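Local atomic coordinates of ABC transporter substrate-binding protein (Bradyrhizobium japonicum, PDB entry 4I1D), a protein that probably captures small solutes, perhaps polyamines, in the periplasm for an ABC importer and can bind D-malate. Residues W57-T62 and V246-E251; A145-A150 and A304-P309. All blocks are in the same frame, centred on the assembly; numbering follows the deposited sequence.

Interaction 1. Residues W57-T62 and V246-E251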
loop_
_atom_site.group_PDB
_atom_site.type_symbol
_atom_site.label_atom_id
_atom_site.label_comp_id
_atom_site.label_asym_id
_atom_site.label_seq_id
_atom_site.Cartn_x
_atom_site.Cartn_y
_atom_site.Cartn_z
ATOM N N TRP A 57 6.935 -19.652 30.648
ATOM C CA TRP A 57 5.954 -20.727 30.870
ATOM C C TRP A 57 6.643 -22.073 31.068
ATOM O O TRP A 57 7.690 -22.327 30.467
ATOM C CB TRP A 57 5.000 -20.844 29.679
ATOM C CG TRP A 57 4.096 -19.669 29.476
ATOM C CD1 TRP A 57 3.731 -18.728 30.407
ATOM C CD2 TRP A 57 3.445 -19.301 28.257
ATOM N NE1 TRP A 57 2.887 -17.805 29.836
ATOM C CE2 TRP A 57 2.700 -18.129 28.516
ATOM C CE3 TRP A 57 3.419 -19.849 26.968
ATOM C CZ2 TRP A 57 1.932 -17.500 27.535
ATOM C CZ3 TRP A 57 2.664 -19.218 25.997
ATOM C CH2 TRP A 57 1.930 -18.056 26.285
ATOM N N ASP A 58 6.056 -22.937 31.894
ATOM C CA ASP A 58 6.580 -24.298 32.084
ATOM C C ASP A 58 5.730 -25.332 31.353
ATOM O O ASP A 58 6.211 -26.085 30.494
ATOM C CB ASP A 58 6.635 -24.660 33.571
ATOM C CG ASP A 58 7.635 -23.805 34.350
ATOM O OD1 ASP A 58 8.847 -23.909 34.065
ATOM O OD2 ASP A 58 7.219 -23.041 35.254
ATOM N N VAL A 59 4.455 -25.364 31.708
ATOM C CA VAL A 59 3.556 -26.385 31.218
ATOM C C VAL A 59 2.429 -25.737 30.425
ATOM O O VAL A 59 1.802 -24.787 30.884
ATOM C CB VAL A 59 2.972 -27.215 32.369
ATOM C CG1 VAL A 59 1.985 -28.235 31.839
ATOM C CG2 VAL A 59 4.093 -27.900 33.151
ATOM N N VAL A 60 2.192 -26.267 29.232
ATOM C CA VAL A 60 1.152 -25.773 28.347
ATOM C C VAL A 60 0.145 -26.866 28.014
ATOM O O VAL A 60 0.513 -27.996 27.702
ATOM C CB VAL A 60 1.755 -25.220 27.045
ATOM C CG1 VAL A 60 0.661 -24.875 26.056
ATOM C CG2 VAL A 60 2.605 -23.991 27.360
ATOM N N ASP A 61 -1.130 -26.515 28.116
ATOM C CA ASP A 61 -2.227 -27.386 27.733
ATOM C C ASP A 61 -2.711 -26.937 26.357
ATOM O O ASP A 61 -3.195 -25.819 26.212
ATOM C CB ASP A 61 -3.359 -27.251 28.746
ATOM C CG ASP A 61 -4.657 -27.839 28.250
ATOM O OD1 ASP A 61 -4.608 -28.927 27.633
ATOM O OD2 ASP A 61 -5.723 -27.217 28.477
ATOM N N THR A 62 -2.579 -27.799 25.351
ATOM C CA THR A 62 -2.859 -27.387 23.977
ATOM C C THR A 62 -3.377 -28.547 23.109
ATOM O O THR A 62 -3.110 -29.713 23.411
ATOM C CB THR A 62 -1.574 -26.784 23.358
ATOM O OG1 THR A 62 -1.882 -26.104 22.134
ATOM C CG2 THR A 62 -0.548 -27.879 23.096
ATOM N N VAL A 246 7.665 -31.790 35.743
ATOM C CA VAL A 246 7.533 -33.217 35.475
ATOM C C VAL A 246 6.651 -33.841 36.552
ATOM O O VAL A 246 5.749 -34.625 36.252
ATOM C CB VAL A 246 8.904 -33.932 35.401
ATOM C CG1 VAL A 246 8.716 -35.431 35.184
ATOM C CG2 VAL A 246 9.753 -33.336 34.277
ATOM N N LYS A 247 6.896 -33.458 37.801
ATOM C CA LYS A 247 6.096 -33.936 38.928
ATOM C C LYS A 247 4.622 -33.552 38.802
ATOM O O LYS A 247 3.739 -34.360 39.091
ATOM C CB LYS A 247 6.667 -33.429 40.255
ATOM C CG LYS A 247 8.045 -33.980 40.576
ATOM C CD LYS A 247 8.634 -33.301 41.808
ATOM C CE LYS A 247 9.996 -33.887 42.176
ATOM N NZ LYS A 247 10.706 -33.059 43.197
ATOM N N PHE A 248 4.357 -32.324 38.367
ATOM C CA PHE A 248 2.982 -31.880 38.184
ATOM C C PHE A 248 2.270 -32.695 37.107
ATOM O O PHE A 248 1.096 -33.033 37.241
ATOM C CB PHE A 248 2.926 -30.398 37.817
ATOM C CG PHE A 248 1.615 -29.986 37.222
ATOM C CD1 PHE A 248 1.487 -29.802 35.854
ATOM C CD2 PHE A 248 0.501 -29.819 38.026
ATOM C CE1 PHE A 248 0.276 -29.430 35.300
ATOM C CE2 PHE A 248 -0.714 -29.451 37.476
ATOM C CZ PHE A 248 -0.827 -29.259 36.109
ATOM N N LEU A 249 2.984 -32.999 36.036
ATOM C CA LEU A 249 2.405 -33.756 34.936
ATOM C C LEU A 249 1.868 -35.076 35.457
ATOM O O LEU A 249 0.816 -35.548 35.037
ATOM C CB LEU A 249 3.453 -34.022 33.857
ATOM C CG LEU A 249 3.106 -33.455 32.488
ATOM C CD1 LEU A 249 2.879 -31.957 32.593
ATOM C CD2 LEU A 249 4.202 -33.773 31.483
ATOM N N ASN A 250 2.597 -35.671 36.388
ATOM C CA ASN A 250 2.180 -36.941 36.933
ATOM C C ASN A 250 0.893 -36.827 37.759
ATOM O O ASN A 250 0.004 -37.674 37.647
ATOM C CB ASN A 250 3.306 -37.573 37.743
ATOM C CG ASN A 250 2.941 -38.936 38.247
ATOM O OD1 ASN A 250 2.719 -39.854 37.456
ATOM N ND2 ASN A 250 2.866 -39.084 39.564
ATOM N N GLU A 251 0.794 -35.781 38.578
ATOM C CA GLU A 251 -0.447 -35.508 39.303
ATOM C C GLU A 251 -1.606 -35.095 38.381
ATOM O O GLU A 251 -2.771 -35.343 38.690
ATOM C CB GLU A 251 -0.237 -34.443 40.385
ATOM C CG GLU A 251 0.474 -34.951 41.638
ATOM C CD GLU A 251 -0.179 -36.202 42.214
ATOM O OE1 GLU A 251 -1.353 -36.121 42.646
ATOM O OE2 GLU A 251 0.479 -37.270 42.222
#
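Val59 meets Phe248 and Leu249 through a single methyl, CG1, and the contact is wholly apolar. Toward Leu249 the approach is methyl to methyl, Val59 CG1 lying 3.9 Å from Leu249 CD1. Toward Phe248 the same methyl comes in at the rim of the ring, near its plane, with Val59 CG1 4.0 Å from Phe248 CE1. Val59 places CG1 there by setting it anti to the backbone N (chi1 177°), while Leu249 reaches back from the flank of its helix with the end of its side chain. The apolar packing extends beyond the two segments: the Phe248 ring meets that of Phe7 with the planes about 70° apart, and Leu249 also rests on Leu233 and Ile235 of strand 219-235. Backbone bonds secure the strand itself, joining Val59 to Thr6 and Val8 of the parallel strand 4-9, and Asp58 OD1 accepts from Asn241 N just before the helix. Helix 242-252 is thus laid against the central sheet of one lobe of a periplasmic binding protein, a helix-on-sheet layer of its alpha/beta fold. With just 110 Å² buried between 57-62 and 246-251, shape and the exclusion of water probably count for more there than directional bonds.

Interaction 2. Residues A145-A150 and A304-P309. With SO4 (sulfate ion), chain H.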
loop_
_atom_site.group_PDB
_atom_site.type_symbol
_atom_site.label_atom_id
_atom_site.label_comp_id
_atom_site.label_asym_id
_atom_site.label_seq_id
_atom_site.Cartn_x
_atom_site.Cartn_y
_atom_site.Cartn_z
ATOM N N ALA A 145 -11.618 -30.056 11.824
ATOM C CA ALA A 145 -12.968 -30.582 12.088
ATOM C C ALA A 145 -13.945 -30.235 10.966
ATOM O O ALA A 145 -14.798 -31.042 10.610
ATOM C CB ALA A 145 -13.508 -30.093 13.430
ATOM N N THR A 146 -13.817 -29.032 10.417
ATOM C CA THR A 146 -14.676 -28.601 9.315
ATOM C C THR A 146 -14.518 -29.507 8.083
ATOM O O THR A 146 -15.516 -29.967 7.507
ATOM C CB THR A 146 -14.398 -27.128 8.944
ATOM O OG1 THR A 146 -14.470 -26.317 10.123
ATOM C CG2 THR A 146 -15.408 -26.617 7.920
ATOM N N LEU A 147 -13.272 -29.768 7.681
ATOM C CA LEU A 147 -13.016 -30.656 6.546
ATOM C C LEU A 147 -13.617 -32.025 6.812
ATOM O O LEU A 147 -14.268 -32.595 5.943
ATOM C CB LEU A 147 -11.522 -30.809 6.283
ATOM C CG LEU A 147 -10.787 -29.546 5.848
ATOM C CD1 LEU A 147 -9.410 -29.910 5.334
ATOM C CD2 LEU A 147 -11.578 -28.816 4.776
ATOM N N GLU A 148 -13.390 -32.565 8.008
ATOM C CA GLU A 148 -13.965 -33.876 8.346
ATOM C C GLU A 148 -15.487 -33.901 8.156
ATOM O O GLU A 148 -16.031 -34.835 7.561
ATOM C CB GLU A 148 -13.600 -34.295 9.775
ATOM C CG GLU A 148 -12.149 -34.730 9.955
ATOM C CD GLU A 148 -11.183 -33.578 10.245
ATOM O OE1 GLU A 148 -10.041 -33.874 10.662
ATOM O OE2 GLU A 148 -11.552 -32.392 10.063
ATOM N N ALA A 149 -16.167 -32.868 8.650
ATOM C CA ALA A 149 -17.626 -32.815 8.590
ATOM C C ALA A 149 -18.109 -32.766 7.143
ATOM O O ALA A 149 -19.120 -33.390 6.781
ATOM C CB ALA A 149 -18.159 -31.614 9.380
ATOM N N ALA A 150 -17.388 -32.018 6.317
ATOM C CA ALA A 150 -17.730 -31.925 4.909
ATOM C C ALA A 150 -17.615 -33.292 4.246
ATOM O O ALA A 150 -18.432 -33.642 3.412
ATOM C CB ALA A 150 -16.838 -30.908 4.200
ATOM N N ALA A 304 -1.870 -37.167 13.865
ATOM C CA ALA A 304 -0.783 -37.561 12.982
ATOM C C ALA A 304 -1.038 -37.036 11.566
ATOM O O ALA A 304 -0.122 -36.568 10.903
ATOM C CB ALA A 304 -0.609 -39.081 12.971
ATOM N N TRP A 305 -2.280 -37.104 11.103
ATOM C CA TRP A 305 -2.576 -36.574 9.768
ATOM C C TRP A 305 -2.466 -35.047 9.738
ATOM O O TRP A 305 -1.791 -34.495 8.863
ATOM C CB TRP A 305 -3.941 -37.021 9.227
ATOM C CG TRP A 305 -4.149 -36.552 7.784
ATOM C CD1 TRP A 305 -3.775 -37.209 6.640
ATOM C CD2 TRP A 305 -4.743 -35.314 7.356
ATOM N NE1 TRP A 305 -4.108 -36.460 5.531
ATOM C CE2 TRP A 305 -4.703 -35.295 5.945
ATOM C CE3 TRP A 305 -5.307 -34.226 8.029
ATOM C CZ2 TRP A 305 -5.201 -34.231 5.198
ATOM C CZ3 TRP A 305 -5.809 -33.167 7.280
ATOM C CH2 TRP A 305 -5.753 -33.181 5.880
ATOM N N TRP A 306 -3.105 -34.373 10.701
ATOM C CA TRP A 306 -3.106 -32.909 10.728
ATOM C C TRP A 306 -1.724 -32.273 10.882
ATOM O O TRP A 306 -1.487 -31.166 10.389
ATOM C CB TRP A 306 -4.061 -32.367 11.799
ATOM C CG TRP A 306 -5.449 -32.307 11.299
ATOM C CD1 TRP A 306 -6.482 -33.112 11.657
ATOM C CD2 TRP A 306 -5.953 -31.416 10.300
ATOM N NE1 TRP A 306 -7.615 -32.768 10.950
ATOM C CE2 TRP A 306 -7.313 -31.729 10.109
ATOM C CE3 TRP A 306 -5.388 -30.379 9.549
ATOM C CZ2 TRP A 306 -8.123 -31.035 9.208
ATOM C CZ3 TRP A 306 -6.195 -29.694 8.646
ATOM C CH2 TRP A 306 -7.543 -30.025 8.487
ATOM N N SER A 307 -0.822 -32.970 11.563
ATOM C CA SER A 307 0.524 -32.463 11.806
ATOM C C SER A 307 1.527 -32.934 10.746
ATOM O O SER A 307 2.727 -32.663 10.841
ATOM C CB SER A 307 0.996 -32.909 13.193
ATOM O OG SER A 307 1.081 -34.327 13.264
ATOM N N SER A 308 1.041 -33.654 9.744
ATOM C CA SER A 308 1.900 -34.127 8.666
ATOM C C SER A 308 1.923 -33.079 7.546
ATOM O O SER A 308 1.120 -32.147 7.555
ATOM C CB SER A 308 1.370 -35.452 8.120
ATOM O OG SER A 308 0.206 -35.237 7.328
ATOM N N PRO A 309 2.842 -33.235 6.578
ATOM C CA PRO A 309 2.894 -32.337 5.421
ATOM C C PRO A 309 1.541 -32.155 4.726
ATOM O O PRO A 309 1.241 -31.038 4.298
ATOM C CB PRO A 309 3.885 -33.045 4.487
ATOM C CG PRO A 309 4.843 -33.719 5.445
ATOM C CD PRO A 309 3.963 -34.196 6.579
HETATM S S SO4 H . -3.299 -39.836 15.832
HETATM O O1 SO4 H . -4.455 -39.484 16.658
HETATM O O2 SO4 H . -2.096 -39.796 16.664
HETATM O O3 SO4 H . -3.478 -41.162 15.242
HETATM O O4 SO4 H . -3.168 -38.875 14.741
#
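A buried carboxylate receives the indole N-H of Trp306: Trp306 NE1 donates to Glu148 OE1 over 2.7 Å, with an angle of 162° at the hydrogen. The oxygen sits almost in the indole plane and accepts through its syn lone pair, although the carboxylate is turned 38° from the ring. A bend at chi2 (87°) brings the carboxylate up to the indole edge. Glu148 OE1 is gripped a second time by the hydroxyl of Tyr162, which should help to fix the rotation of the carboxylate. At the far end of the same indole, Leu147 CD1 approaches Trp306 CH2 obliquely, at 3.7 Å. Helix 146-153 belongs to the lobe of this periplasmic binding protein that carries strand 137-140, and the short helix 303-306, near the C terminus, packs against its first turn. Replacing Trp306 with a leucine would probably leave Glu148 OE1 without its indole donor and open a gap beside Leu147. Trp305, the preceding residue, lays its edge over one face of the Trp306 ring, Trp305 CZ3 standing 3.3 Å above the plane. Behind it the helix ends in a turn in which Trp305 O accepts from both Ser308 N and Ser308 OG, the hydroxyl at 2.6 Å, and Ser308 is the N-cap of helix 309-321.

In the fold
From the N terminus, strand 59-63 comes first, followed by helix 146-153, then helix 242-252 and finally the short helix 303-306. Interaction 1 closes a loop of 183 residues and interaction 2 one of 153; because 145-150 falls within the first loop and 304-309 beyond its end, the two cross. The chain leaves the first lobe, enters the second and returns for helix 242-252 before 304-309 packs on helix 146-153, consistent with the interdomain crossings of periplasmic binding proteins. Interaction 1 ties a helix to the sheet of the N-terminal lobe, whereas interaction 2 brings helix 303-306 against a helix of the other lobe. Their centres lie 26 Å apart and they do not touch; both stand away from the malate pocket.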